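Side-chain contacts in CBS domain containing membrane protein (PDB 4ESY), which is of unknown function but ends in the pair of CBS domains crystallised here, a module that in relatives often binds adenosine nucleotides and is probably regulatory: residues A41-M44 and L45-I49; V54-Q57 and N58-V62; I64-E67 and S68-L71; T117-P120 and E121-V124. One frame throughout, in Å; residues are numbered along the deposited sequence. Where two conformers were deposited one is given.

Contact 1: residues A41-M44 and L45-I49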
loop_
_atom_site.group_PDB
_atom_site.type_symbol
_atom_site.label_atom_id
_atom_site.label_comp_id
_atom_site.label_asym_id
_atom_site.label_seq_id
_atom_site.Cartn_x
_atom_site.Cartn_y
_atom_site.Cartn_z
ATOM N N ALA B 41 13.159 -11.024 -3.865
ATOM C CA ALA B 41 12.928 -9.776 -4.609
ATOM C C ALA B 41 12.348 -10.099 -5.981
ATOM O O ALA B 41 11.329 -9.536 -6.385
ATOM C CB ALA B 41 14.211 -8.925 -4.733
ATOM N N LYS B 42 12.998 -11.040 -6.664
ATOM C CA LYS B 42 12.560 -11.496 -7.965
ATOM C C LYS B 42 11.104 -11.992 -7.981
ATOM O O LYS B 42 10.332 -11.627 -8.862
ATOM C CB LYS B 42 13.476 -12.594 -8.490
ATOM C CG LYS B 42 13.118 -12.999 -9.910
ATOM C CD LYS B 42 14.080 -14.035 -10.489
ATOM C CE LYS B 42 13.681 -14.402 -11.919
ATOM N NZ LYS B 42 14.313 -15.678 -12.333
ATOM N N THR B 43 10.755 -12.834 -7.015
ATOM C CA THR B 43 9.395 -13.332 -6.844
ATOM C C THR B 43 8.400 -12.197 -6.660
ATOM O O THR B 43 7.383 -12.136 -7.358
ATOM C CB THR B 43 9.314 -14.276 -5.631
ATOM O OG1 THR B 43 10.218 -15.356 -5.842
ATOM C CG2 THR B 43 7.912 -14.826 -5.466
HETATM N N MSE B 44 8.716 -11.273 -5.770
HETATM C CA MSE B 44 7.793 -10.163 -5.433
HETATM C C MSE B 44 7.566 -9.226 -6.609
HETATM O O MSE B 44 6.445 -8.767 -6.855
HETATM C CB MSE B 44 8.331 -9.334 -4.255
HETATM C CG MSE B 44 8.253 -10.019 -2.855
HETATM SE SE MSE B 44 9.142 -8.763 -1.590
HETATM C CE MSE B 44 8.426 -9.493 0.036
ATOM N N LEU B 45 8.651 -8.920 -7.311
ATOM C CA LEU B 45 8.563 -8.103 -8.504
ATOM C C LEU B 45 7.859 -8.831 -9.669
ATOM O O LEU B 45 7.091 -8.212 -10.390
ATOM C CB LEU B 45 9.951 -7.595 -8.932
ATOM C CG LEU B 45 10.613 -6.540 -8.041
ATOM C CD1 LEU B 45 12.005 -6.288 -8.572
ATOM C CD2 LEU B 45 9.796 -5.231 -8.029
ATOM N N GLU B 46 8.122 -10.125 -9.866
ATOM C CA GLU B 46 7.408 -10.880 -10.924
ATOM C C GLU B 46 5.906 -10.823 -10.687
ATOM O O GLU B 46 5.136 -10.660 -11.610
ATOM C CB GLU B 46 7.809 -12.367 -10.977
ATOM C CG GLU B 46 9.242 -12.670 -11.387
ATOM C CD GLU B 46 9.370 -13.248 -12.782
ATOM O OE1 GLU B 46 10.521 -13.313 -13.275
ATOM O OE2 GLU B 46 8.335 -13.633 -13.385
ATOM N N HIS B 47 5.500 -10.958 -9.431
ATOM C CA HIS B 47 4.080 -10.993 -9.091
ATOM C C HIS B 47 3.445 -9.665 -8.661
ATOM O O HIS B 47 2.255 -9.621 -8.317
ATOM C CB HIS B 47 3.844 -12.088 -8.038
ATOM C CG HIS B 47 4.187 -13.453 -8.536
ATOM N ND1 HIS B 47 5.320 -14.133 -8.146
ATOM C CD2 HIS B 47 3.563 -14.253 -9.429
ATOM C CE1 HIS B 47 5.373 -15.296 -8.773
ATOM N NE2 HIS B 47 4.314 -15.395 -9.554
ATOM N N GLN B 48 4.246 -8.602 -8.673
ATOM C CA GLN B 48 3.812 -7.259 -8.264
ATOM C C GLN B 48 3.206 -7.208 -6.856
ATOM O O GLN B 48 2.140 -6.646 -6.654
ATOM C CB GLN B 48 2.843 -6.644 -9.281
ATOM C CG GLN B 48 3.425 -6.504 -10.673
ATOM C CD GLN B 48 2.466 -5.828 -11.611
ATOM O OE1 GLN B 48 2.246 -4.623 -11.518
ATOM N NE2 GLN B 48 1.875 -6.600 -12.520
ATOM N N ILE B 49 3.895 -7.782 -5.882
ATOM C CA ILE B 49 3.405 -7.754 -4.521
ATOM C C ILE B 49 4.507 -7.194 -3.619
ATOM O O ILE B 49 5.690 -7.336 -3.924
ATOM C CB ILE B 49 3.036 -9.180 -4.054
ATOM C CG1 ILE B 49 4.264 -10.073 -4.135
ATOM C CG2 ILE B 49 1.918 -9.740 -4.934
ATOM C CD1 ILE B 49 4.048 -11.469 -3.679
#
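The last turn of helix 37-46 closes with Leu45 N bonded to Ala41 O (2.9 Å) and Glu46 N to Lys42 O, and then ends in a Schellman motif, Gln48 taking positive phi while Ile49 N reaches back to Met44 O (2.9 Å) and Gln48 N bonds weakly to Leu45 O. His47 grips the next carbonyl twice: its backbone N and its ring ND1 each lie 3.0 Å from Thr43 O and approach from opposite faces of that carbonyl's plane. The ring bond is the more bent of the two, 137° at the hydrogen, and the carbonyl oxygen stands somewhat out of the imidazole plane. CG of His47 lies beside its own backbone N (chi1 -62°), which turns the ring back along the helix and brings ND1 within 3.8 Å of Thr43 CG2. The hydroxyl of Thr43 takes no part in this, being bonded to Ala39 O one turn earlier. On the outer surface Lys42 and Glu46 run side by side in the same direction; Lys42 NZ and Glu46 OE1 stay 4.6 Å apart, beyond a salt bridge, though the opposite charges probably still attract. On the buried flank Met44, a selenomethionine, crosses Ile49 at about a right angle, its CB 4.1 Å from Ile49 CG1. Around this helix end, loop residues lie against the side chains, Val29 on Thr43 and His47, Tyr80 on Ala41 and Glu81 on Leu45; Met44 packs on Ile65, just after strand 61-64, and the turn at Gln48 releases the chain toward strand 53-55.

Contact 2: residues V54-Q57 and N58-V62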
loop_
_atom_site.group_PDB
_atom_site.type_symbol
_atom_site.label_atom_id
_atom_site.label_comp_id
_atom_site.label_asym_id
_atom_site.label_seq_id
_atom_site.Cartn_x
_atom_site.Cartn_y
_atom_site.Cartn_z
ATOM N N VAL B 54 6.143 -16.267 4.514
ATOM C CA VAL B 54 7.328 -17.088 4.468
ATOM C C VAL B 54 6.947 -18.485 5.037
ATOM O O VAL B 54 6.340 -18.576 6.124
ATOM C CB VAL B 54 8.422 -16.475 5.322
ATOM C CG1 VAL B 54 9.660 -17.283 5.140
ATOM C CG2 VAL B 54 8.623 -14.995 4.864
ATOM N N VAL B 55 7.216 -19.540 4.274
ATOM C CA VAL B 55 6.887 -20.897 4.740
ATOM C C VAL B 55 8.128 -21.783 4.891
ATOM O O VAL B 55 9.166 -21.502 4.291
ATOM C CB VAL B 55 5.898 -21.582 3.813
ATOM C CG1 VAL B 55 4.588 -20.767 3.710
ATOM C CG2 VAL B 55 6.511 -21.794 2.414
ATOM N N ASP B 56 8.015 -22.862 5.659
ATOM C CA ASP B 56 9.094 -23.855 5.696
ATOM C C ASP B 56 9.055 -24.811 4.504
ATOM O O ASP B 56 8.198 -24.655 3.595
ATOM C CB ASP B 56 9.140 -24.604 7.025
ATOM C CG ASP B 56 7.911 -25.510 7.258
ATOM O OD1 ASP B 56 7.113 -25.797 6.349
ATOM O OD2 ASP B 56 7.762 -25.952 8.394
ATOM N N GLN B 57 9.974 -25.776 4.459
ATOM C CA GLN B 57 10.066 -26.615 3.266
ATOM C C GLN B 57 8.769 -27.366 3.025
ATOM O O GLN B 57 8.421 -27.633 1.877
ATOM C CB GLN B 57 11.271 -27.584 3.274
ATOM C CG GLN B 57 11.347 -28.387 1.955
ATOM C CD GLN B 57 12.633 -29.169 1.765
ATOM O OE1 GLN B 57 13.225 -29.670 2.732
ATOM N NE2 GLN B 57 13.071 -29.288 0.511
ATOM N N ASN B 58 8.029 -27.667 4.090
ATOM C CA ASN B 58 6.765 -28.382 3.906
ATOM C C ASN B 58 5.530 -27.479 3.871
ATOM O O ASN B 58 4.409 -27.967 3.958
ATOM C CB ASN B 58 6.578 -29.467 4.983
ATOM C CG ASN B 58 7.822 -30.309 5.160
ATOM O OD1 ASN B 58 8.540 -30.159 6.150
ATOM N ND2 ASN B 58 8.111 -31.169 4.178
ATOM N N GLY B 59 5.737 -26.169 3.762
ATOM C CA GLY B 59 4.632 -25.280 3.460
ATOM C C GLY B 59 3.889 -24.652 4.631
ATOM O O GLY B 59 2.910 -23.978 4.416
ATOM N N HIS B 60 4.347 -24.858 5.858
ATOM C CA HIS B 60 3.723 -24.213 7.010
ATOM C C HIS B 60 4.217 -22.773 7.179
ATOM O O HIS B 60 5.396 -22.494 6.976
ATOM C CB HIS B 60 4.075 -24.971 8.280
ATOM C CG HIS B 60 3.830 -26.436 8.175
ATOM N ND1 HIS B 60 2.560 -26.969 8.100
ATOM C CD2 HIS B 60 4.689 -27.483 8.123
ATOM C CE1 HIS B 60 2.649 -28.286 8.009
ATOM N NE2 HIS B 60 3.931 -28.624 8.012
ATOM N N LEU B 61 3.333 -21.878 7.599
ATOM C CA LEU B 61 3.698 -20.462 7.798
ATOM C C LEU B 61 4.765 -20.342 8.893
ATOM O O LEU B 61 4.598 -20.891 9.952
ATOM C CB LEU B 61 2.465 -19.687 8.265
ATOM C CG LEU B 61 2.636 -18.201 8.479
ATOM C CD1 LEU B 61 2.914 -17.526 7.145
ATOM C CD2 LEU B 61 1.365 -17.635 9.114
ATOM N N VAL B 62 5.832 -19.600 8.656
ATOM C CA VAL B 62 6.801 -19.356 9.696
ATOM C C VAL B 62 7.065 -17.839 9.875
ATOM O O VAL B 62 7.667 -17.432 10.846
ATOM C CB VAL B 62 8.174 -20.090 9.471
ATOM C CG1 VAL B 62 8.028 -21.606 9.651
ATOM C CG2 VAL B 62 8.821 -19.698 8.115
HETATM O O HOH W 1 7.965 -28.746 8.716
#
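Val54 and Val62 pair at the firm end of this hairpin: Val62 N donates to Val54 O (2.8 Å) almost straight, and Val54 CG1 meets Val62 CG2 with the side chains crossed near a right angle. Val55 and Leu61 form the next, non-hydrogen-bonded antiparallel pair, and Asp56 N then bonds to His60 O. At the tip the Asp56 carboxylate folds over the turn it begins. Asp56 OD1 takes His60 N (3.0 Å) from above the carboxylate plane and a weak bond from Asn58 N; CG sits between the backbone N and carbonyl carbon (chi1 67°), which carries the group inward. The solvent side is looser: Gln57, Asn58 and His60 are exposed, and a water bridges Asp56 OD2 (2.8 Å) and Asn58 OD1. The His60 ring presents its CD2 edge to Asp56 OD2 at 3.4 Å, the two planes being 79° apart. Without the carboxylate, as with an alanine at Asp56, His60 N is likely to lose its side-chain acceptor and the tip to move more freely. With Gly59 N bonded to Asp56 O and Gly59 at positive phi, this is a type I turn with a G1 bulge, closing the beta hairpin of strands 53-55 and 61-64 in the CBS domain.

Contact 3: residues I64-E67 and S68-L71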
loop_
_atom_site.group_PDB
_atom_site.type_symbol
_atom_site.label_atom_id
_atom_site.label_comp_id
_atom_site.label_asym_id
_atom_site.label_seq_id
_atom_site.Cartn_x
_atom_site.Cartn_y
_atom_site.Cartn_z
ATOM N N ILE B 64 6.438 -13.536 7.940
ATOM C CA ILE B 64 5.975 -12.601 6.921
ATOM C C ILE B 64 7.168 -11.762 6.484
ATOM O O ILE B 64 8.006 -11.401 7.307
ATOM C CB ILE B 64 5.001 -11.627 7.507
ATOM C CG1 ILE B 64 3.905 -12.392 8.222
ATOM C CG2 ILE B 64 4.413 -10.721 6.396
ATOM C CD1 ILE B 64 3.042 -13.160 7.262
ATOM N N ILE B 65 7.254 -11.441 5.204
ATOM C CA ILE B 65 8.362 -10.593 4.765
ATOM C C ILE B 65 7.786 -9.541 3.821
ATOM O O ILE B 65 6.861 -9.837 3.044
ATOM C CB ILE B 65 9.470 -11.467 4.081
ATOM C CG1 ILE B 65 10.760 -10.676 3.771
ATOM C CG2 ILE B 65 8.937 -12.146 2.826
ATOM C CD1 ILE B 65 11.929 -11.616 3.207
ATOM N N THR B 66 8.309 -8.319 3.928
ATOM C CA THR B 66 7.889 -7.196 3.098
ATOM C C THR B 66 9.115 -6.501 2.521
ATOM O O THR B 66 10.273 -6.783 2.931
ATOM C CB THR B 66 7.220 -6.103 3.931
ATOM O OG1 THR B 66 8.200 -5.581 4.847
ATOM C CG2 THR B 66 6.010 -6.640 4.693
ATOM N N GLU B 67 8.873 -5.584 1.591
ATOM C CA GLU B 67 9.984 -4.852 0.978
ATOM C C GLU B 67 10.824 -4.139 2.029
ATOM O O GLU B 67 12.047 -4.147 1.926
ATOM C CB GLU B 67 9.478 -3.857 -0.053
ATOM C CG GLU B 67 8.658 -4.506 -1.179
ATOM C CD GLU B 67 7.786 -3.483 -1.936
ATOM O OE1 GLU B 67 7.403 -2.446 -1.348
ATOM O OE2 GLU B 67 7.482 -3.720 -3.129
ATOM N N SER B 68 10.170 -3.574 3.053
ATOM C CA SER B 68 10.866 -2.767 4.031
ATOM C C SER B 68 11.790 -3.633 4.877
ATOM O O SER B 68 12.798 -3.146 5.394
ATOM C CB SER B 68 9.870 -2.004 4.933
ATOM O OG SER B 68 8.979 -2.915 5.556
ATOM N N ASP B 69 11.467 -4.922 4.982
ATOM C CA ASP B 69 12.320 -5.832 5.746
ATOM C C ASP B 69 13.732 -5.943 5.192
ATOM O O ASP B 69 14.658 -6.232 5.936
ATOM C CB ASP B 69 11.711 -7.241 5.846
ATOM C CG ASP B 69 10.484 -7.286 6.744
ATOM O OD1 ASP B 69 10.429 -6.531 7.761
ATOM O OD2 ASP B 69 9.560 -8.076 6.411
ATOM N N PHE B 70 13.893 -5.734 3.887
ATOM C CA PHE B 70 15.228 -5.779 3.276
ATOM C C PHE B 70 16.159 -4.785 3.987
ATOM O O PHE B 70 17.341 -5.047 4.148
ATOM C CB PHE B 70 15.127 -5.457 1.777
ATOM C CG PHE B 70 14.696 -6.603 0.935
ATOM C CD1 PHE B 70 15.529 -7.070 -0.077
ATOM C CD2 PHE B 70 13.453 -7.241 1.156
ATOM C CE1 PHE B 70 15.153 -8.151 -0.888
ATOM C CE2 PHE B 70 13.057 -8.332 0.342
ATOM C CZ PHE B 70 13.906 -8.776 -0.682
ATOM N N LEU B 71 15.623 -3.663 4.467
ATOM C CA LEU B 71 16.484 -2.703 5.197
ATOM C C LEU B 71 17.108 -3.305 6.436
ATOM O O LEU B 71 18.127 -2.828 6.896
ATOM C CB LEU B 71 15.706 -1.451 5.617
ATOM C CG LEU B 71 14.988 -0.751 4.467
ATOM C CD1 LEU B 71 14.163 0.454 4.952
ATOM C CD2 LEU B 71 16.001 -0.340 3.440
HETATM O O HOH W 2 7.254 -8.385 7.979
#
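Thr66 and Asp69 are tied by a short bond, Thr66 N to Asp69 OD2 (2.8 Å), in which the donor stands above the carboxylate plane. Asp69 OD2 also accepts from a water (2.8 Å) that donates a second, longer bond to Ile64 O, so one carboxylate oxygen serves the backbone directly and through solvent. The other oxygen, OD1, is in a salt bridge with Arg72 NE. Thr66 OG1 lies between its own backbone N and carbonyl carbon (chi1 64°), where it shares a hydrogen bond with Ser68 OG (2.9 Å), either being able to donate; a weak bond from OG1 to OD2 is a possible alternative. Asp69 N returns a weak bond to Thr66 O, which also lies in plane at the edge of the Phe70 ring, 3.7 Å from Phe70 CD2. Phe70 N satisfies Glu67 O at 3.1 Å, from above the carbonyl plane. The carboxylate of Glu67 leaves both segments, its salt-bridge partner being a basic side chain of another protein chain. Were Asp69 a leucine, Thr66 N would probably lose its acceptor and Arg72 a charged partner, letting the chain before the turn shift. The Thr-x-x-Asp sequence following a strand is a hallmark of CBS domains; in nucleotide-binding relatives the equivalent residues often contact phosphate and ribose, a role that is only a possibility here.

Contact 4: residues T117-P120 and E121-V124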
loop_
_atom_site.group_PDB
_atom_site.type_symbol
_atom_site.label_atom_id
_atom_site.label_comp_id
_atom_site.label_asym_id
_atom_site.label_seq_id
_atom_site.Cartn_x
_atom_site.Cartn_y
_atom_site.Cartn_z
ATOM N N THR B 117 -2.981 -14.323 13.619
ATOM C CA THR B 117 -3.406 -14.863 12.339
ATOM C C THR B 117 -4.940 -14.993 12.281
ATOM O O THR B 117 -5.626 -15.018 13.320
ATOM C CB THR B 117 -2.756 -16.232 12.039
ATOM O OG1 THR B 117 -3.327 -17.220 12.904
ATOM C CG2 THR B 117 -1.246 -16.192 12.258
ATOM N N ALA B 118 -5.483 -15.095 11.076
ATOM C CA ALA B 118 -6.917 -15.344 10.911
ATOM C C ALA B 118 -7.174 -16.653 10.158
ATOM O O ALA B 118 -6.260 -17.205 9.514
ATOM C CB ALA B 118 -7.568 -14.169 10.178
ATOM N N ALA B 119 -8.411 -17.143 10.250
ATOM C CA ALA B 119 -8.892 -18.282 9.457
ATOM C C ALA B 119 -9.878 -17.754 8.408
ATOM O O ALA B 119 -10.500 -16.720 8.618
ATOM C CB ALA B 119 -9.552 -19.334 10.370
ATOM N N PRO B 120 -9.991 -18.426 7.249
ATOM C CA PRO B 120 -10.830 -17.887 6.164
ATOM C C PRO B 120 -12.342 -17.809 6.481
ATOM O O PRO B 120 -13.108 -17.071 5.833
ATOM C CB PRO B 120 -10.552 -18.858 5.004
ATOM C CG PRO B 120 -10.076 -20.109 5.654
ATOM C CD PRO B 120 -9.267 -19.642 6.824
ATOM N N GLU B 121 -12.775 -18.563 7.488
ATOM C CA GLU B 121 -14.164 -18.508 7.884
ATOM C C GLU B 121 -14.456 -17.380 8.880
ATOM O O GLU B 121 -15.596 -17.181 9.227
ATOM C CB GLU B 121 -14.617 -19.862 8.470
ATOM C CG GLU B 121 -14.069 -20.141 9.867
ATOM C CD GLU B 121 -12.688 -20.827 9.886
ATOM O OE1 GLU B 121 -11.944 -20.786 8.870
ATOM O OE2 GLU B 121 -12.342 -21.410 10.945
ATOM N N ASP B 122 -13.435 -16.673 9.365
ATOM C CA ASP B 122 -13.645 -15.510 10.249
ATOM C C ASP B 122 -14.283 -14.328 9.474
ATOM O O ASP B 122 -14.158 -14.210 8.256
ATOM C CB ASP B 122 -12.308 -15.008 10.845
ATOM C CG ASP B 122 -11.645 -15.995 11.842
ATOM O OD1 ASP B 122 -12.366 -16.820 12.463
ATOM O OD2 ASP B 122 -10.384 -15.897 12.025
ATOM N N SER B 123 -14.909 -13.407 10.184
ATOM C CA SER B 123 -15.575 -12.307 9.508
ATOM C C SER B 123 -14.651 -11.118 9.278
ATOM O O SER B 123 -13.692 -10.883 10.007
ATOM C CB SER B 123 -16.797 -11.850 10.318
ATOM O OG SER B 123 -16.356 -11.196 11.473
ATOM N N VAL B 124 -14.990 -10.329 8.275
ATOM C CA VAL B 124 -14.327 -9.048 8.056
ATOM C C VAL B 124 -14.284 -8.192 9.346
ATOM O O VAL B 124 -13.226 -7.662 9.709
ATOM C CB VAL B 124 -15.006 -8.287 6.877
ATOM C CG1 VAL B 124 -14.731 -6.793 6.942
ATOM C CG2 VAL B 124 -14.567 -8.893 5.535
#
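Asp122 turns its carboxylate back along the chain to Ala119, and the two residues bond both ways: Ala119 N donates to Asp122 OD2 (2.9 Å), nearly straight at 175°, while Asp122 N donates to Ala119 O (3.0 Å), closing the type I turn from Ala119 to Asp122. Neither acceptor is met in its plane. Ala119 N stands above the carboxylate and Asp122 N above the carbonyl. CG of Asp122 lies beside its own backbone N (chi1 -67°), and this sends the carboxylate back toward Ala119, where Asp122 OD2 also passes 3.8 Å from Ala118 CB. Glu121 curls as well, but onto carbon. A sharp bend at chi2, -88°, folds its carboxylate over Ala119 CB, with Glu121 OE1 at 3.2 Å and OE2 slightly farther off. The Glu121 side chain runs slantwise past the Pro120 ring, whose CD comes within 3.6 Å of Glu121 OE1. Pro120 itself packs on Val141 and Gln143 of strand 138-143 and on Arg21. Just beyond, Ser123 is the N-cap of helix 124-134. The chemistry therefore differs between the two acids: Asp122 holds the turn through the directional bond from Ala119 N and its own return bond, leaving the capping to Ser123, whereas the carboxylate of exposed Glu121 meets Ala119 and Pro120 through carbon contacts, with Arg21 also touching the side chain.

In the fold
The four contacts follow one another along the chain without overlap. Contacts 1, 2 and 3 belong to the first CBS domain: the end of helix 37-46, the hairpin of strands 53-55 and 61-64, and the turn after it. Contact 3 touches both of the others, its centre about 12 Å from that of contact 1 and about 17 Å from that of contact 2: Met44 CE packs on Ile65 O (3.4 Å), and Val54 CG2 on Ile65 CG2 (3.5 Å). Ile65 thus joins the helix end to the hairpin. Contact 4 lies in the second CBS domain, its centre about 26 Å from that of contact 1, yet nears contact 2 to about 4 Å between nearest atoms without touching, so the two domains meet close to the hairpin.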